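Local coordinates for protein beta-methylmalyl-CoA dehydratase (Chloroflexus aurantiacus, PDB 4E3E) that catalyses the reversible dehydration of beta-methylmalyl-CoA to mesaconyl-CoA in the glyoxylate assimilation cycle of carbon dioxide fixation, at residues 36-44 and 252-262. Sequence-based numbering, arbitrary orientation.
Sequences YTSLYGSRF and HIISLARSLSF
His-252 meets Tyr-40 through a hydrogen bond between ring nitrogen ND1 and the phenol OH (2.6 Å). With its CG anti to the backbone N (chi1 -170°), the imidazole reaches the phenol with its edge, and its NE2 hydrogen-bonds Glu-217 of helix 215-224. One turn on, Ser-255 does two jobs: its CB lies over the centre of the Tyr-40 ring as a CH-pi contact, 3.4 Å from the centroid, and its OG hydrogen-bonds Tyr-36 OH (2.6 Å) and His-70. Serine is small enough to lie under the ring and still offers a hydroxyl; Tyr-36 also touches Asp-64, a probable substrate-binding residue. Leu-256 brings CG to the edge of the Tyr-40 ring, which sits as a knob among His-252, Ser-255, Leu-256 and Ser-259. Arg-258 lays its guanidinium flat on Phe-44, CZ 3.6 Å from the ring centroid, a cation-pi stack, while NH1 hydrogen-bonds the carbonyl of Ala-268. Ser-259 OG donates to Tyr-40 O (2.7 Å) from above the carbonyl plane, gripping the chain where helix 30-40 ends at Gly-41, whose positive phi (70°) a glycine takes without strain. Phe-262 points an edge at the other face of Phe-44 (planes at 83°) and takes Arg-43 CB over its own face, with CD2 against the Arg-43 guanidinium. Were Phe-44 an alanine, the Arg-258 guanidinium would probably lose its stacking partner and a gap open beside Phe-262. Buried hydroxyl and imidazole hydrogen bonds thus fix helix 30-40 on helix 250-265, and cation-pi and aromatic packing fix the loop that follows.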
loop_
_atom_site.group_PDB
_atom_site.type_symbol
_atom_site.label_atom_id
_atom_site.label_comp_id
_atom_site.label_asym_id
_atom_site.label_seq_id
_atom_site.Cartn_x
_atom_site.Cartn_y
_atom_site.Cartn_z
ATOM N N TYR A 36 -5.898 -2.193 -3.592
ATOM C CA TYR A 36 -6.264 -2.557 -4.970
ATOM C C TYR A 36 -6.445 -1.287 -5.828
ATOM O O TYR A 36 -5.912 -1.188 -6.940
ATOM C CB TYR A 36 -7.542 -3.433 -4.972
ATOM C CG TYR A 36 -7.845 -4.019 -6.340
ATOM C CD1 TYR A 36 -7.195 -5.177 -6.778
ATOM C CD2 TYR A 36 -8.739 -3.385 -7.219
ATOM C CE1 TYR A 36 -7.450 -5.711 -8.039
ATOM C CE2 TYR A 36 -8.997 -3.903 -8.491
ATOM C CZ TYR A 36 -8.339 -5.063 -8.898
ATOM O OH TYR A 36 -8.554 -5.593 -10.146
ATOM N N THR A 37 -7.172 -0.298 -5.302
ATOM C CA THR A 37 -7.260 1.012 -5.976
ATOM C C THR A 37 -5.864 1.617 -6.255
ATOM O O THR A 37 -5.617 2.130 -7.347
ATOM C CB THR A 37 -8.098 1.988 -5.183
ATOM O OG1 THR A 37 -9.392 1.407 -5.008
ATOM C CG2 THR A 37 -8.221 3.351 -5.900
ATOM N N SER A 38 -4.962 1.538 -5.275
ATOM C CA SER A 38 -3.662 2.207 -5.350
ATOM C C SER A 38 -2.719 1.476 -6.295
ATOM O O SER A 38 -1.685 2.010 -6.719
ATOM C CB SER A 38 -3.034 2.303 -3.944
ATOM O OG SER A 38 -2.507 1.044 -3.486
ATOM N N LEU A 39 -3.063 0.236 -6.607
ATOM C CA LEU A 39 -2.204 -0.587 -7.440
ATOM C C LEU A 39 -2.668 -0.566 -8.904
ATOM O O LEU A 39 -1.842 -0.686 -9.820
ATOM C CB LEU A 39 -2.150 -2.014 -6.881
ATOM C CG LEU A 39 -1.355 -2.191 -5.579
ATOM C CD1 LEU A 39 -1.797 -3.517 -4.950
ATOM C CD2 LEU A 39 0.142 -2.190 -5.905
ATOM N N TYR A 40 -3.980 -0.395 -9.133
ATOM C CA TYR A 40 -4.463 -0.391 -10.525
ATOM C C TYR A 40 -5.119 0.911 -10.980
ATOM O O TYR A 40 -5.249 1.145 -12.179
ATOM C CB TYR A 40 -5.362 -1.602 -10.816
ATOM C CG TYR A 40 -4.688 -2.913 -10.470
ATOM C CD1 TYR A 40 -3.752 -3.484 -11.335
ATOM C CD2 TYR A 40 -4.949 -3.557 -9.259
ATOM C CE1 TYR A 40 -3.120 -4.675 -11.024
ATOM C CE2 TYR A 40 -4.311 -4.752 -8.930
ATOM C CZ TYR A 40 -3.402 -5.307 -9.821
ATOM O OH TYR A 40 -2.757 -6.485 -9.509
ATOM N N GLY A 41 -5.530 1.752 -10.035
ATOM C CA GLY A 41 -6.168 3.021 -10.376
ATOM C C GLY A 41 -7.563 2.871 -10.969
ATOM O O GLY A 41 -8.010 3.739 -11.705
ATOM N N SER A 42 -8.272 1.786 -10.646
ATOM C CA SER A 42 -9.570 1.573 -11.261
ATOM C C SER A 42 -10.546 2.694 -10.867
ATOM O O SER A 42 -10.677 3.038 -9.688
ATOM C CB SER A 42 -10.143 0.200 -10.911
ATOM O OG SER A 42 -11.551 0.190 -11.083
ATOM N N ARG A 43 -11.209 3.272 -11.864
ATOM C CA ARG A 43 -12.150 4.370 -11.607
ATOM C C ARG A 43 -13.624 3.980 -11.693
ATOM O O ARG A 43 -14.483 4.853 -11.620
ATOM C CB ARG A 43 -11.871 5.557 -12.529
ATOM C CG ARG A 43 -10.612 6.327 -12.166
ATOM C CD ARG A 43 -10.583 7.639 -12.923
ATOM N NE ARG A 43 -10.117 7.417 -14.287
ATOM C CZ ARG A 43 -10.535 8.102 -15.348
ATOM N NH1 ARG A 43 -11.447 9.056 -15.209
ATOM N NH2 ARG A 43 -10.044 7.819 -16.550
ATOM N N PHE A 44 -13.925 2.685 -11.843
ATOM C CA PHE A 44 -15.324 2.243 -11.945
ATOM C C PHE A 44 -16.114 2.666 -10.726
ATOM O O PHE A 44 -15.692 2.433 -9.587
ATOM C CB PHE A 44 -15.421 0.734 -12.205
ATOM C CG PHE A 44 -14.968 0.361 -13.587
ATOM C CD1 PHE A 44 -15.836 0.497 -14.671
ATOM C CD2 PHE A 44 -13.646 -0.026 -13.823
ATOM C CE1 PHE A 44 -15.410 0.203 -15.962
ATOM C CE2 PHE A 44 -13.214 -0.325 -15.110
ATOM C CZ PHE A 44 -14.097 -0.209 -16.187
ATOM N N HIS A 252 -2.211 -9.695 -12.692
ATOM C CA HIS A 252 -1.874 -8.269 -12.566
ATOM C C HIS A 252 -2.146 -7.574 -13.881
ATOM O O HIS A 252 -2.682 -6.461 -13.907
ATOM C CB HIS A 252 -0.416 -8.101 -12.142
ATOM C CG HIS A 252 -0.031 -6.680 -11.739
ATOM N ND1 HIS A 252 -0.418 -6.129 -10.580
ATOM C CD2 HIS A 252 0.812 -5.740 -12.362
ATOM C CE1 HIS A 252 0.083 -4.879 -10.474
ATOM N NE2 HIS A 252 0.861 -4.651 -11.562
ATOM N N ILE A 253 -1.813 -8.235 -14.986
ATOM C CA ILE A 253 -2.092 -7.683 -16.322
ATOM C C ILE A 253 -3.586 -7.585 -16.599
ATOM O O ILE A 253 -4.056 -6.597 -17.178
ATOM C CB ILE A 253 -1.370 -8.491 -17.422
ATOM C CG1 ILE A 253 0.114 -8.626 -17.053
ATOM C CG2 ILE A 253 -1.556 -7.856 -18.798
ATOM C CD1 ILE A 253 0.816 -7.304 -16.782
ATOM N N ILE A 254 -4.337 -8.594 -16.169
ATOM C CA ILE A 254 -5.793 -8.560 -16.305
ATOM C C ILE A 254 -6.348 -7.326 -15.582
ATOM O O ILE A 254 -7.201 -6.588 -16.115
ATOM C CB ILE A 254 -6.458 -9.857 -15.783
ATOM C CG1 ILE A 254 -6.081 -11.059 -16.664
ATOM C CG2 ILE A 254 -7.973 -9.708 -15.741
ATOM C CD1 ILE A 254 -6.405 -12.419 -16.067
ATOM N N SER A 255 -5.855 -7.098 -14.371
ATOM C CA SER A 255 -6.369 -6.008 -13.556
ATOM C C SER A 255 -5.998 -4.618 -14.096
ATOM O O SER A 255 -6.804 -3.677 -14.029
ATOM C CB SER A 255 -5.941 -6.203 -12.103
ATOM O OG SER A 255 -6.883 -7.044 -11.439
ATOM N N LEU A 256 -4.797 -4.490 -14.650
ATOM C CA LEU A 256 -4.428 -3.271 -15.324
ATOM C C LEU A 256 -5.305 -3.009 -16.567
ATOM O O LEU A 256 -5.795 -1.888 -16.762
ATOM C CB LEU A 256 -2.931 -3.315 -15.737
ATOM C CG LEU A 256 -1.890 -3.162 -14.597
ATOM C CD1 LEU A 256 -0.490 -3.511 -15.083
ATOM C CD2 LEU A 256 -1.886 -1.750 -14.006
ATOM N N ALA A 257 -5.485 -4.039 -17.404
ATOM C CA ALA A 257 -6.299 -3.922 -18.615
ATOM C C ALA A 257 -7.709 -3.475 -18.271
ATOM O O ALA A 257 -8.272 -2.585 -18.933
ATOM C CB ALA A 257 -6.318 -5.237 -19.392
ATOM N N ARG A 258 -8.285 -4.077 -17.232
ATOM C CA ARG A 258 -9.619 -3.699 -16.808
ATOM C C ARG A 258 -9.641 -2.224 -16.386
ATOM O O ARG A 258 -10.547 -1.466 -16.786
ATOM C CB ARG A 258 -10.103 -4.628 -15.688
ATOM C CG ARG A 258 -11.360 -4.181 -14.929
ATOM C CD ARG A 258 -12.664 -4.135 -15.732
ATOM N NE ARG A 258 -13.779 -3.915 -14.790
ATOM C CZ ARG A 258 -14.997 -3.490 -15.112
ATOM N NH1 ARG A 258 -15.331 -3.235 -16.387
ATOM N NH2 ARG A 258 -15.898 -3.332 -14.145
ATOM N N SER A 259 -8.644 -1.812 -15.594
ATOM C CA SER A 259 -8.555 -0.425 -15.170
ATOM C C SER A 259 -8.468 0.517 -16.379
ATOM O O SER A 259 -9.242 1.461 -16.481
ATOM C CB SER A 259 -7.367 -0.220 -14.241
ATOM O OG SER A 259 -7.362 1.123 -13.812
ATOM N N LEU A 260 -7.548 0.240 -17.304
ATOM C CA LEU A 260 -7.410 1.030 -18.523
ATOM C C LEU A 260 -8.688 1.074 -19.366
ATOM O O LEU A 260 -8.996 2.096 -19.997
ATOM C CB LEU A 260 -6.296 0.441 -19.389
ATOM C CG LEU A 260 -4.867 0.489 -18.863
ATOM C CD1 LEU A 260 -3.962 -0.337 -19.763
ATOM C CD2 LEU A 260 -4.368 1.924 -18.736
ATOM N N SER A 261 -9.423 -0.041 -19.389
ATOM C CA SER A 261 -10.679 -0.125 -20.136
ATOM C C SER A 261 -11.731 0.911 -19.689
ATOM O O SER A 261 -12.664 1.198 -20.454
ATOM C CB SER A 261 -11.274 -1.541 -20.083
ATOM O OG SER A 261 -12.072 -1.717 -18.915
ATOM N N PHE A 262 -11.578 1.468 -18.477
ATOM C CA PHE A 262 -12.468 2.559 -18.008
ATOM C C PHE A 262 -12.576 3.671 -19.055
ATOM O O PHE A 262 -13.637 4.271 -19.223
ATOM C CB PHE A 262 -12.014 3.175 -16.677
ATOM C CG PHE A 262 -12.982 4.240 -16.135
ATOM C CD1 PHE A 262 -14.098 3.878 -15.388
ATOM C CD2 PHE A 262 -12.779 5.591 -16.406
ATOM C CE1 PHE A 262 -14.985 4.833 -14.911
ATOM C CE2 PHE A 262 -13.659 6.560 -15.938
ATOM C CZ PHE A 262 -14.766 6.181 -15.183
HETATM O O HOH W 1 -8.591 -3.437 -12.260
HETATM O O HOH W 2 -9.628 3.126 -14.363
#